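Local coordinates for protein dTDP-4-amino-4,6-dideoxyglucose formyltransferase (Shewanella sp. FDAARGOS_354, PDB 6V2T) that probably transfers a formyl group from a folate cofactor to the sugar amine of dTDP-4-amino-4,6-dideoxyglucose, a step linked to O-antigen biosynthesis, at residues Lys33-Phe38 against Asp184-His189; Phe129-Ser134 against Leu239-Phe244; Lys216-Leu221 against Ile233-Ala238; Tyr249-Pro252 against Lys256-Ile259. One frame throughout, in Å; residues are numbered along the deposited sequence.

Interaction 1 (Lys33-Phe38 against Asp184-His189); sequences KPLVSF and DLLKDH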
loop_
_atom_site.group_PDB
_atom_site.type_symbol
_atom_site.label_atom_id
_atom_site.label_comp_id
_atom_site.label_asym_id
_atom_site.label_seq_id
_atom_site.Cartn_x
_atom_site.Cartn_y
_atom_site.Cartn_z
ATOM N N LYS B 33 -15.844 -1.734 18.524
ATOM C CA LYS B 33 -16.222 -3.146 18.773
ATOM C C LYS B 33 -15.044 -3.864 19.423
ATOM O O LYS B 33 -15.245 -4.573 20.403
ATOM C CB LYS B 33 -16.700 -3.841 17.491
ATOM C CG LYS B 33 -17.443 -5.149 17.726
ATOM C CD LYS B 33 -17.181 -6.207 16.678
ATOM C CE LYS B 33 -17.071 -7.593 17.272
ATOM N NZ LYS B 33 -16.367 -8.516 16.354
ATOM N N PRO B 34 -13.789 -3.735 18.927
ATOM C CA PRO B 34 -12.654 -4.403 19.572
ATOM C C PRO B 34 -12.568 -4.151 21.090
ATOM O O PRO B 34 -12.483 -5.115 21.815
ATOM C CB PRO B 34 -11.441 -3.855 18.803
ATOM C CG PRO B 34 -11.998 -3.554 17.422
ATOM C CD PRO B 34 -13.389 -3.026 17.698
ATOM N N LEU B 35 -12.637 -2.891 21.542
ATOM C CA LEU B 35 -12.655 -2.512 22.987
ATOM C C LEU B 35 -13.854 -3.126 23.735
ATOM O O LEU B 35 -13.627 -3.728 24.771
ATOM C CB LEU B 35 -12.693 -0.982 23.141
ATOM C CG LEU B 35 -11.338 -0.295 23.287
ATOM C CD1 LEU B 35 -11.520 1.130 23.808
ATOM C CD2 LEU B 35 -10.395 -1.081 24.196
ATOM N N VAL B 36 -15.083 -2.877 23.288
ATOM C CA VAL B 36 -16.318 -3.376 23.951
ATOM C C VAL B 36 -16.177 -4.884 24.158
ATOM O O VAL B 36 -16.269 -5.360 25.313
ATOM C CB VAL B 36 -17.576 -3.062 23.122
ATOM C CG1 VAL B 36 -18.799 -3.789 23.677
ATOM C CG2 VAL B 36 -17.854 -1.573 23.058
ATOM N N SER B 37 -15.996 -5.610 23.057
ATOM C CA SER B 37 -15.868 -7.084 23.067
ATOM C C SER B 37 -14.770 -7.476 24.072
ATOM O O SER B 37 -15.022 -8.346 24.914
ATOM C CB SER B 37 -15.612 -7.603 21.681
ATOM O OG SER B 37 -15.301 -8.981 21.727
ATOM N N PHE B 38 -13.610 -6.819 24.035
ATOM C CA PHE B 38 -12.487 -7.087 24.973
ATOM C C PHE B 38 -12.904 -6.785 26.421
ATOM O O PHE B 38 -12.573 -7.582 27.306
ATOM C CB PHE B 38 -11.261 -6.264 24.598
ATOM C CG PHE B 38 -10.127 -6.453 25.554
ATOM C CD1 PHE B 38 -9.891 -5.522 26.553
ATOM C CD2 PHE B 38 -9.334 -7.585 25.485
ATOM C CE1 PHE B 38 -8.845 -5.705 27.436
ATOM C CE2 PHE B 38 -8.297 -7.769 26.381
ATOM C CZ PHE B 38 -8.053 -6.820 27.348
ATOM N N ASP B 184 -3.683 -4.066 27.543
ATOM C CA ASP B 184 -2.768 -4.314 28.677
ATOM C C ASP B 184 -3.195 -3.458 29.878
ATOM O O ASP B 184 -3.302 -4.012 30.969
ATOM C CB ASP B 184 -1.305 -4.022 28.327
ATOM C CG ASP B 184 -0.629 -4.970 27.344
ATOM O OD1 ASP B 184 -1.243 -5.993 26.986
ATOM O OD2 ASP B 184 0.493 -4.623 26.901
ATOM N N LEU B 185 -3.417 -2.139 29.695
ATOM C CA LEU B 185 -3.848 -1.241 30.800
ATOM C C LEU B 185 -5.167 -1.708 31.407
ATOM O O LEU B 185 -5.296 -1.714 32.663
ATOM C CB LEU B 185 -3.982 0.201 30.289
ATOM C CG LEU B 185 -2.676 0.934 30.050
ATOM C CD1 LEU B 185 -2.942 2.254 29.334
ATOM C CD2 LEU B 185 -1.927 1.203 31.359
ATOM N N LEU B 186 -6.142 -2.073 30.586
ATOM C CA LEU B 186 -7.445 -2.527 31.105
ATOM C C LEU B 186 -7.279 -3.841 31.892
ATOM O O LEU B 186 -7.893 -3.979 32.953
ATOM C CB LEU B 186 -8.425 -2.628 29.943
ATOM C CG LEU B 186 -8.917 -1.266 29.460
ATOM C CD1 LEU B 186 -9.678 -1.364 28.153
ATOM C CD2 LEU B 186 -9.786 -0.627 30.532
ATOM N N LYS B 187 -6.489 -4.787 31.400
ATOM C CA LYS B 187 -6.237 -6.068 32.122
ATOM C C LYS B 187 -5.757 -5.744 33.538
ATOM O O LYS B 187 -6.351 -6.215 34.503
ATOM C CB LYS B 187 -5.171 -6.892 31.397
ATOM C CG LYS B 187 -5.595 -7.529 30.087
ATOM C CD LYS B 187 -4.413 -8.143 29.359
ATOM C CE LYS B 187 -4.782 -9.003 28.175
ATOM N NZ LYS B 187 -3.567 -9.632 27.622
ATOM N N ASP B 188 -4.735 -4.902 33.625
ATOM C CA ASP B 188 -4.091 -4.471 34.884
ATOM C C ASP B 188 -4.989 -3.538 35.724
ATOM O O ASP B 188 -4.805 -3.559 36.949
ATOM C CB ASP B 188 -2.735 -3.822 34.592
ATOM C CG ASP B 188 -1.693 -4.807 34.072
ATOM O OD1 ASP B 188 -0.580 -4.365 33.702
ATOM O OD2 ASP B 188 -2.005 -6.003 34.042
ATOM N N HIS B 189 -5.912 -2.757 35.148
ATOM C CA HIS B 189 -6.509 -1.592 35.872
ATOM C C HIS B 189 -8.015 -1.438 35.728
ATOM O O HIS B 189 -8.532 -0.476 36.319
ATOM C CB HIS B 189 -5.823 -0.293 35.449
ATOM C CG HIS B 189 -4.383 -0.266 35.816
ATOM N ND1 HIS B 189 -3.956 -0.554 37.093
ATOM C CD2 HIS B 189 -3.274 -0.006 35.091
ATOM C CE1 HIS B 189 -2.635 -0.448 37.141
ATOM N NE2 HIS B 189 -2.197 -0.097 35.932
#

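Interaction 2 (Phe129-Ser134 against Leu239-Phe244); sequences FPQVFS and LSHGDF. With 0FX (dTDP-4-amino-4,6-dideoxyglucose), chain G.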
loop_
_atom_site.group_PDB
_atom_site.type_symbol
_atom_site.label_atom_id
_atom_site.label_comp_id
_atom_site.label_asym_id
_atom_site.label_seq_id
_atom_site.Cartn_x
_atom_site.Cartn_y
_atom_site.Cartn_z
ATOM N N PHE B 129 -7.164 11.040 16.185
ATOM C CA PHE B 129 -6.158 10.170 15.542
ATOM C C PHE B 129 -4.751 10.554 16.018
ATOM O O PHE B 129 -3.866 10.850 15.215
ATOM C CB PHE B 129 -6.284 10.222 14.023
ATOM C CG PHE B 129 -7.680 9.993 13.464
ATOM C CD1 PHE B 129 -8.633 9.274 14.154
ATOM C CD2 PHE B 129 -8.026 10.500 12.222
ATOM C CE1 PHE B 129 -9.904 9.074 13.634
ATOM C CE2 PHE B 129 -9.290 10.291 11.691
ATOM C CZ PHE B 129 -10.226 9.571 12.397
ATOM N N PRO B 130 -4.475 10.459 17.326
ATOM C CA PRO B 130 -3.181 10.909 17.872
ATOM C C PRO B 130 -1.940 10.364 17.163
ATOM O O PRO B 130 -1.033 11.109 16.949
ATOM C CB PRO B 130 -3.267 10.475 19.339
ATOM C CG PRO B 130 -4.748 10.581 19.623
ATOM C CD PRO B 130 -5.385 9.987 18.379
ATOM N N GLN B 131 -1.931 9.085 16.772
ATOM C CA GLN B 131 -0.762 8.471 16.113
ATOM C C GLN B 131 -0.526 9.100 14.732
ATOM O O GLN B 131 0.608 9.173 14.369
ATOM C CB GLN B 131 -0.903 6.945 16.090
ATOM C CG GLN B 131 -1.775 6.445 14.952
ATOM C CD GLN B 131 -3.258 6.633 15.189
ATOM O OE1 GLN B 131 -3.704 6.929 16.285
ATOM N NE2 GLN B 131 -4.033 6.406 14.144
ATOM N N VAL B 132 -1.538 9.630 14.031
ATOM C CA VAL B 132 -1.333 10.300 12.724
ATOM C C VAL B 132 -0.440 11.529 12.957
ATOM O O VAL B 132 0.580 11.662 12.278
ATOM C CB VAL B 132 -2.661 10.710 12.057
ATOM C CG1 VAL B 132 -2.407 11.536 10.822
ATOM C CG2 VAL B 132 -3.521 9.497 11.737
ATOM N N PHE B 133 -0.861 12.390 13.852
ATOM C CA PHE B 133 -0.112 13.610 14.282
ATOM C C PHE B 133 1.242 13.202 14.881
ATOM O O PHE B 133 2.226 13.785 14.500
ATOM C CB PHE B 133 -0.984 14.457 15.199
ATOM C CG PHE B 133 -2.195 14.980 14.473
ATOM C CD1 PHE B 133 -2.096 16.107 13.664
ATOM C CD2 PHE B 133 -3.411 14.318 14.549
ATOM C CE1 PHE B 133 -3.206 16.558 12.961
ATOM C CE2 PHE B 133 -4.500 14.751 13.802
ATOM C CZ PHE B 133 -4.400 15.889 13.052
ATOM N N SER B 134 1.324 12.180 15.716
ATOM C CA SER B 134 2.629 11.823 16.320
ATOM C C SER B 134 3.626 11.416 15.222
ATOM O O SER B 134 4.833 11.706 15.396
ATOM C CB SER B 134 2.523 10.757 17.392
ATOM O OG SER B 134 1.995 11.318 18.581
ATOM N N LEU B 239 -0.699 9.121 7.071
ATOM C CA LEU B 239 -2.052 9.232 6.458
ATOM C C LEU B 239 -2.477 7.884 5.839
ATOM O O LEU B 239 -3.578 7.799 5.267
ATOM C CB LEU B 239 -2.002 10.354 5.430
ATOM C CG LEU B 239 -1.883 11.754 6.038
ATOM C CD1 LEU B 239 -1.884 12.822 4.951
ATOM C CD2 LEU B 239 -2.979 12.046 7.058
ATOM N N SER B 240 -1.676 6.847 6.013
ATOM C CA SER B 240 -1.930 5.493 5.479
ATOM C C SER B 240 -2.420 4.600 6.602
ATOM O O SER B 240 -1.706 4.417 7.605
ATOM C CB SER B 240 -0.742 4.947 4.778
ATOM O OG SER B 240 -0.391 5.825 3.730
ATOM N N HIS B 241 -3.647 4.128 6.470
ATOM C CA HIS B 241 -4.288 3.282 7.509
ATOM C C HIS B 241 -5.237 2.328 6.796
ATOM O O HIS B 241 -6.427 2.690 6.636
ATOM C CB HIS B 241 -5.003 4.135 8.540
ATOM C CG HIS B 241 -5.450 3.411 9.761
ATOM N ND1 HIS B 241 -4.944 3.730 11.022
ATOM C CD2 HIS B 241 -6.359 2.410 9.935
ATOM C CE1 HIS B 241 -5.514 2.931 11.919
ATOM N NE2 HIS B 241 -6.393 2.109 11.279
ATOM N N GLY B 242 -4.714 1.183 6.401
ATOM C CA GLY B 242 -5.488 0.127 5.711
ATOM C C GLY B 242 -6.139 0.701 4.469
ATOM O O GLY B 242 -5.439 1.393 3.707
ATOM N N ASP B 243 -7.457 0.549 4.329
ATOM C CA ASP B 243 -8.181 0.950 3.097
ATOM C C ASP B 243 -8.805 2.329 3.247
ATOM O O ASP B 243 -9.503 2.744 2.291
ATOM C CB ASP B 243 -9.266 -0.062 2.739
ATOM C CG ASP B 243 -8.667 -1.316 2.140
ATOM O OD1 ASP B 243 -7.678 -1.184 1.387
ATOM O OD2 ASP B 243 -9.167 -2.399 2.457
ATOM N N PHE B 244 -8.536 3.049 4.344
ATOM C CA PHE B 244 -9.124 4.399 4.544
ATOM C C PHE B 244 -8.680 5.279 3.377
ATOM O O PHE B 244 -7.533 5.162 2.926
ATOM C CB PHE B 244 -8.804 4.961 5.937
ATOM C CG PHE B 244 -9.729 4.465 7.020
ATOM C CD1 PHE B 244 -9.256 3.681 8.063
ATOM C CD2 PHE B 244 -11.084 4.767 6.979
ATOM C CE1 PHE B 244 -10.113 3.200 9.041
ATOM C CE2 PHE B 244 -11.942 4.298 7.966
ATOM C CZ PHE B 244 -11.450 3.519 8.993
HETATM O O4P 0FX G . -10.206 5.050 17.540
HETATM P P2 0FX G . -11.667 4.812 17.152
HETATM O O3P 0FX G . -12.381 3.907 18.106
HETATM O O1G 0FX G . -12.281 6.249 17.298
HETATM C C1G 0FX G . -13.418 6.415 18.141
HETATM C C2G 0FX G . -14.367 7.294 17.350
HETATM O O2G 0FX G . -14.793 6.718 16.101
HETATM C C3G 0FX G . -13.624 8.588 17.063
HETATM O O3G 0FX G . -14.559 9.462 16.413
HETATM C C4G 0FX G . -13.033 9.201 18.349
HETATM N N4A 0FX G . -12.112 10.281 17.983
HETATM C C5G 0FX G . -12.250 8.230 19.225
HETATM C C6G 0FX G . -11.907 8.872 20.585
HETATM O O5G 0FX G . -13.025 7.039 19.387
HETATM O OPP 0FX G . -12.126 4.057 15.702
HETATM P P 0FX G . -11.965 4.981 14.446
HETATM O O1P 0FX G . -12.732 6.217 14.373
HETATM O O2P 0FX G . -12.429 4.170 13.265
HETATM O O5 0FX G . -10.461 5.245 14.049
HETATM C C5 0FX G . -9.486 4.246 14.192
HETATM C C4 0FX G . -8.310 4.638 13.289
HETATM O O4 0FX G . -8.647 4.536 11.904
HETATM C C3 0FX G . -7.866 6.104 13.424
HETATM O O3 0FX G . -7.037 6.315 14.559
HETATM C C2 0FX G . -7.185 6.428 12.071
HETATM C C1 0FX G . -7.973 5.472 11.132
HETATM N N11 0FX G . -8.942 6.233 10.357
HETATM C C61 0FX G . -10.251 6.290 10.689
HETATM C C51 0FX G . -11.125 7.019 9.885
HETATM C C5A 0FX G . -12.603 7.105 10.251
HETATM C C21 0FX G . -8.476 6.858 9.267
HETATM O O21 0FX G . -7.154 6.775 8.976
HETATM N N31 0FX G . -9.289 7.590 8.468
HETATM C C41 0FX G . -10.614 7.678 8.760
HETATM O O41 0FX G . -11.406 8.462 7.970
#

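Interaction 3 (Lys216-Leu221 against Ile233-Ala238); sequences KALCKL and IDLLRA. With EDO (1,2-ethanediol), chain I.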
loop_
_atom_site.group_PDB
_atom_site.type_symbol
_atom_site.label_atom_id
_atom_site.label_comp_id
_atom_site.label_asym_id
_atom_site.label_seq_id
_atom_site.Cartn_x
_atom_site.Cartn_y
_atom_site.Cartn_z
ATOM N N LYS B 216 -8.416 16.520 8.298
ATOM C CA LYS B 216 -8.895 16.774 6.919
ATOM C C LYS B 216 -7.928 17.697 6.165
ATOM O O LYS B 216 -7.608 17.367 5.008
ATOM C CB LYS B 216 -10.326 17.325 6.964
ATOM C CG LYS B 216 -11.335 16.293 7.412
ATOM C CD LYS B 216 -12.776 16.748 7.423
ATOM C CE LYS B 216 -13.726 15.563 7.501
ATOM N NZ LYS B 216 -15.075 15.972 7.957
ATOM N N ALA B 217 -7.380 18.725 6.806
ATOM C CA ALA B 217 -6.386 19.632 6.179
ATOM C C ALA B 217 -5.113 18.865 5.802
ATOM O O ALA B 217 -4.596 19.100 4.681
ATOM C CB ALA B 217 -6.068 20.810 7.073
ATOM N N LEU B 218 -4.596 17.995 6.681
ATOM C CA LEU B 218 -3.349 17.226 6.414
ATOM C C LEU B 218 -3.556 16.357 5.183
ATOM O O LEU B 218 -2.582 16.068 4.467
ATOM C CB LEU B 218 -3.025 16.285 7.577
ATOM C CG LEU B 218 -2.139 16.836 8.682
ATOM C CD1 LEU B 218 -1.928 15.735 9.709
ATOM C CD2 LEU B 218 -0.816 17.339 8.125
ATOM N N CYS B 219 -4.799 15.942 4.972
ATOM C CA CYS B 219 -5.173 14.944 3.947
ATOM C C CYS B 219 -5.009 15.563 2.560
ATOM O O CYS B 219 -4.682 14.826 1.651
ATOM C CB CYS B 219 -6.589 14.441 4.167
ATOM S SG CYS B 219 -6.699 13.125 5.412
ATOM N N LYS B 220 -5.189 16.885 2.435
ATOM C CA LYS B 220 -5.134 17.609 1.140
ATOM C C LYS B 220 -3.666 17.847 0.807
ATOM O O LYS B 220 -3.033 18.740 1.417
ATOM C CB LYS B 220 -5.933 18.917 1.189
ATOM C CG LYS B 220 -5.987 19.645 -0.148
ATOM C CD LYS B 220 -6.829 20.904 -0.160
ATOM C CE LYS B 220 -6.525 21.734 -1.392
ATOM N NZ LYS B 220 -7.301 22.996 -1.406
ATOM N N LEU B 221 -3.123 17.039 -0.094
ATOM C CA LEU B 221 -1.689 17.118 -0.433
ATOM C C LEU B 221 -1.452 18.328 -1.343
ATOM O O LEU B 221 -2.306 18.602 -2.189
ATOM C CB LEU B 221 -1.286 15.826 -1.144
ATOM C CG LEU B 221 -1.502 14.560 -0.328
ATOM C CD1 LEU B 221 -1.091 13.354 -1.162
ATOM C CD2 LEU B 221 -0.742 14.610 0.987
ATOM N N ILE B 233 7.608 11.110 2.967
ATOM C CA ILE B 233 7.296 9.696 3.335
ATOM C C ILE B 233 6.589 9.681 4.694
ATOM O O ILE B 233 5.577 8.953 4.843
ATOM C CB ILE B 233 8.546 8.800 3.277
ATOM C CG1 ILE B 233 8.948 8.531 1.825
ATOM C CG2 ILE B 233 8.318 7.503 4.045
ATOM C CD1 ILE B 233 10.212 7.746 1.646
ATOM N N ASP B 234 7.054 10.495 5.642
ATOM C CA ASP B 234 6.480 10.578 7.007
ATOM C C ASP B 234 5.022 11.035 6.922
ATOM O O ASP B 234 4.160 10.409 7.575
ATOM C CB ASP B 234 7.333 11.484 7.902
ATOM C CG ASP B 234 8.571 10.798 8.430
ATOM O OD1 ASP B 234 8.759 9.597 8.133
ATOM O OD2 ASP B 234 9.304 11.442 9.214
ATOM N N LEU B 235 4.724 12.036 6.115
ATOM C CA LEU B 235 3.333 12.523 5.913
ATOM C C LEU B 235 2.461 11.401 5.331
ATOM O O LEU B 235 1.314 11.191 5.856
ATOM C CB LEU B 235 3.361 13.714 4.955
ATOM C CG LEU B 235 2.010 14.222 4.458
ATOM C CD1 LEU B 235 1.158 14.645 5.630
ATOM C CD2 LEU B 235 2.197 15.392 3.475
ATOM N N LEU B 236 2.922 10.756 4.251
ATOM C CA LEU B 236 2.093 9.726 3.545
ATOM C C LEU B 236 1.936 8.479 4.440
ATOM O O LEU B 236 0.829 7.932 4.483
ATOM C CB LEU B 236 2.720 9.388 2.192
ATOM C CG LEU B 236 2.778 10.539 1.193
ATOM C CD1 LEU B 236 3.478 10.094 -0.082
ATOM C CD2 LEU B 236 1.391 11.099 0.892
ATOM N N ARG B 237 2.972 8.061 5.171
ATOM C CA ARG B 237 2.824 6.904 6.106
ATOM C C ARG B 237 1.882 7.256 7.262
ATOM O O ARG B 237 1.048 6.365 7.628
ATOM C CB ARG B 237 4.178 6.318 6.527
ATOM C CG ARG B 237 4.898 7.049 7.648
ATOM C CD ARG B 237 6.301 6.456 7.752
ATOM N NE ARG B 237 7.172 7.260 8.586
ATOM C CZ ARG B 237 7.325 7.157 9.901
ATOM N NH1 ARG B 237 6.656 6.269 10.628
ATOM N NH2 ARG B 237 8.171 7.977 10.495
ATOM N N ALA B 238 1.890 8.514 7.747
ATOM C CA ALA B 238 1.000 8.998 8.823
ATOM C C ALA B 238 -0.459 8.892 8.360
ATOM O O ALA B 238 -1.320 8.651 9.192
ATOM C CB ALA B 238 1.302 10.435 9.188
HETATM C C1 EDO I . 9.557 7.632 13.855
HETATM O O1 EDO I . 8.429 8.291 13.283
HETATM C C2 EDO I . 10.486 8.659 14.361
HETATM O O2 EDO I . 10.725 9.654 13.360
#

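Interaction 4 (Tyr249-Pro252 against Lys256-Ile259); sequences YLRP and KVYI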
loop_
_atom_site.group_PDB
_atom_site.type_symbol
_atom_site.label_atom_id
_atom_site.label_comp_id
_atom_site.label_asym_id
_atom_site.label_seq_id
_atom_site.Cartn_x
_atom_site.Cartn_y
_atom_site.Cartn_z
ATOM N N TYR B 249 -4.665 14.282 -3.662
ATOM C CA TYR B 249 -4.549 15.597 -4.352
ATOM C C TYR B 249 -5.767 15.776 -5.271
ATOM O O TYR B 249 -6.365 14.795 -5.793
ATOM C CB TYR B 249 -3.187 15.788 -5.039
ATOM C CG TYR B 249 -2.845 14.801 -6.129
ATOM C CD1 TYR B 249 -3.243 15.015 -7.449
ATOM C CD2 TYR B 249 -2.136 13.647 -5.840
ATOM C CE1 TYR B 249 -2.924 14.116 -8.450
ATOM C CE2 TYR B 249 -1.807 12.739 -6.833
ATOM C CZ TYR B 249 -2.222 12.964 -8.134
ATOM O OH TYR B 249 -1.907 12.037 -9.079
ATOM N N LEU B 250 -6.165 17.043 -5.410
ATOM C CA LEU B 250 -7.275 17.509 -6.278
ATOM C C LEU B 250 -6.771 17.646 -7.716
ATOM O O LEU B 250 -5.728 18.287 -7.901
ATOM C CB LEU B 250 -7.762 18.866 -5.763
ATOM C CG LEU B 250 -8.883 18.802 -4.740
ATOM C CD1 LEU B 250 -9.056 20.147 -4.043
ATOM C CD2 LEU B 250 -10.174 18.348 -5.403
ATOM N N ARG B 251 -7.501 17.092 -8.685
ATOM C CA ARG B 251 -7.226 17.291 -10.138
ATOM C C ARG B 251 -7.998 18.514 -10.639
ATOM O O ARG B 251 -9.038 18.841 -10.069
ATOM C CB ARG B 251 -7.592 16.010 -10.886
ATOM C CG ARG B 251 -6.537 14.922 -10.748
ATOM C CD ARG B 251 -6.924 13.578 -11.332
ATOM N NE ARG B 251 -7.504 13.652 -12.669
ATOM C CZ ARG B 251 -6.843 13.984 -13.777
ATOM N NH1 ARG B 251 -7.485 13.977 -14.933
ATOM N NH2 ARG B 251 -5.549 14.282 -13.747
ATOM N N PRO B 252 -7.520 19.242 -11.682
ATOM C CA PRO B 252 -8.264 20.374 -12.250
ATOM C C PRO B 252 -9.779 20.151 -12.425
ATOM O O PRO B 252 -10.512 21.050 -12.088
ATOM C CB PRO B 252 -7.539 20.587 -13.588
ATOM C CG PRO B 252 -6.101 20.297 -13.235
ATOM C CD PRO B 252 -6.199 19.088 -12.321
ATOM N N LYS B 256 -10.237 13.336 -7.462
ATOM C CA LYS B 256 -9.200 13.164 -6.413
ATOM C C LYS B 256 -8.371 11.927 -6.737
ATOM O O LYS B 256 -8.950 10.899 -7.157
ATOM C CB LYS B 256 -9.853 13.047 -5.030
ATOM C CG LYS B 256 -10.437 14.357 -4.508
ATOM C CD LYS B 256 -11.204 14.231 -3.214
ATOM C CE LYS B 256 -11.984 15.491 -2.906
ATOM N NZ LYS B 256 -12.456 15.520 -1.502
ATOM N N VAL B 257 -7.066 12.026 -6.511
ATOM C CA VAL B 257 -6.184 10.835 -6.495
ATOM C C VAL B 257 -5.824 10.553 -5.041
ATOM O O VAL B 257 -5.124 11.366 -4.470
ATOM C CB VAL B 257 -4.945 11.047 -7.364
ATOM C CG1 VAL B 257 -4.051 9.823 -7.279
ATOM C CG2 VAL B 257 -5.338 11.338 -8.810
ATOM N N TYR B 258 -6.260 9.419 -4.496
ATOM C CA TYR B 258 -5.894 8.998 -3.116
ATOM C C TYR B 258 -4.541 8.282 -3.152
ATOM O O TYR B 258 -4.310 7.376 -4.015
ATOM C CB TYR B 258 -7.001 8.172 -2.450
ATOM C CG TYR B 258 -8.219 8.993 -2.113
ATOM C CD1 TYR B 258 -8.328 9.666 -0.902
ATOM C CD2 TYR B 258 -9.237 9.162 -3.038
ATOM C CE1 TYR B 258 -9.443 10.433 -0.602
ATOM C CE2 TYR B 258 -10.352 9.930 -2.756
ATOM C CZ TYR B 258 -10.462 10.558 -1.531
ATOM O OH TYR B 258 -11.549 11.323 -1.256
ATOM N N ILE B 259 -3.677 8.679 -2.214
ATOM C CA ILE B 259 -2.296 8.162 -2.068
ATOM C C ILE B 259 -2.200 7.388 -0.759
ATOM O O ILE B 259 -2.566 7.949 0.276
ATOM C CB ILE B 259 -1.295 9.329 -2.120
ATOM C CG1 ILE B 259 -1.419 10.109 -3.427
ATOM C CG2 ILE B 259 0.121 8.830 -1.901
ATOM C CD1 ILE B 259 -0.932 9.346 -4.647
#

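Interaction 1 (Lys33-Phe38 against Asp184-His189)
F38 and L186 meet where two helices run nearly parallel, and the contact is apolar throughout, with no hydrogen bond across it. Most of it is edge packing round the F38 ring. With CG anti to the backbone N (chi1 177°), F38 projects its ring straight at the opposite helix, and the rim rather than a face does the touching. CE1 of F38 lies 4.0 Å from CB of L186. The neighbouring rim atom, CZ of F38, comes to 3.7 Å from CG of K187, and both aliphatic groups lie near the plane of the ring, at its edge. K187 is extended beyond CG and passes the ring at about a right angle; CE of K187 is also 4.0 Å from CZ of F38.

The helices concerned are 33-45, the first helix of the Rossmann-like formyltransferase domain, which follows strand 24-30, and the long helix 171-194. Their short segments stand 11.9 Å apart at an angle of 23°, a separation that large side chains have to span.

A second, deeper kind of contact is branch against branch. CD2 of L35 meets CD1 of L186 at 4.0 Å, the two leucines crossing almost perpendicularly. L186 also packs on I39 and L42 of helix 33-45, while L35 touches H99, a residue of the sugar-nucleotide pocket; N32, another pocket residue, accepts a hydrogen bond from the backbone N of L35 through OD1.

Interaction 2 (Phe129-Ser134 against Leu239-Phe244)
Q131 and H241 come together beside the bound dTDP-sugar, NE2 of Q131 4.2 Å from ND1 of H241 without a hydrogen bond between them, and V132 and L239 add an apolar touch. F129, at the N-cap of helix 130-137, lays one ring face against the nucleotide, its CD1 3.3 Å from C3 of the ligand deoxyribose. Q131 follows, its chain bent at chi2 (-77°) to bring the amide back toward the sugar; NE2 donates a nearly straight bond of 3.0 Å to ligand O3 (171°) and also bonds S171 OG. That same hydroxyl holds ND1 of H241, whose ring lies with one face over ligand C1, while F244 turns one ring face to the thymine, CE2 of F244 3.4 Å from C51 of the ligand. The pocket thus takes residues from both family regions. One residue further, CG1 of V132 meets CD2 of L239 at 3.8 Å, crossing at about a right angle. Around this joint, helix 171-194 touches Q131, V132 and H241, helix 212-219 packs F215 against V132 and L239, and strand 141-147 lies against Q131 through V141.

Interaction 3 (Lys216-Leu221 against Ile233-Ala238)
L221 and L235 form the centre of a small leucine cluster in the C-terminal dimerization region, where helix 212-219 and the residues after it meet helix 229-238. The two side chains slide past each other in opposite directions, CD2 of L221 lying 3.9 Å from CD2 of L235. The other branch of L221, CD1, reaches CD2 of L236 at the same 3.9 Å, but here the chains cross at about a right angle. L218 adds a looser touch, its CD2 4.2 Å from CD1 of L235. L235 has CG anti to its backbone N (chi1 171°), which carries both methyls toward the opposite segment.

Beyond this shell, I259 packs on L221 and L236, and the second subunit adds L229 against L221 and I233 against L236. On helix 229-238, D234 also pairs with K138. R237 grips OD1 of D234 side-on: NE and NH2 each bond that oxygen at 2.9 Å, approaching from one face of the carboxylate while it lies near the guanidinium plane.

Interaction 4 (Tyr249-Pro252 against Lys256-Ile259)
Y249 lies over V257 in a beta hairpin, the two side chains side by side and pointing the same way from an antiparallel hydrogen-bonded pair. CB of V257 sits over one face of the ring, 3.7 Å from its centroid and 24° off the normal, a CH-pi contact displaced toward the hydroxyl end. Chi1 of 62° sets Y249 CG between the backbone N and the carbonyl carbon, folding the ring across to its partner strand. At the rim, CE2 of Y249 meets CD1 of I259 at 4.1 Å. R251 approaches V257 obliquely, CD of R251 3.7 Å from CG2 of V257, and its NH2 forms a salt bridge to E167 of the second subunit. On the other face, L250 and K256 run alongside each other, and K256 makes a cation-pi contact with Y248.

Residues 256-259 also pair with an antiparallel strand of the second subunit, so the sheet continues through the dimer interface. Within the hairpin, V257 N donates to Y249 O at 2.9 Å (164°), and Y249 N to V257 O at 3.1 Å.

The four contacts show how chemistry follows position. Interaction 2 is fully buried and joins the formyltransferase region to the C-terminal dimerization region around the nucleotide, mixing polar and aromatic groups with one apolar touch. Interaction 1, about 21 Å away between centres, is plain helix packing within the formyltransferase region, buried at its leucines and more exposed at K187. Interaction 3 lies next to interaction 2, where L218 packs on F133 and L239, and is entirely apolar between its segments. Interaction 4 lies farthest out and is the only one built on backbone hydrogen bonds. Interactions 3 and 4 touch, with K220 against L250 at the outer side, and both reach the second subunit.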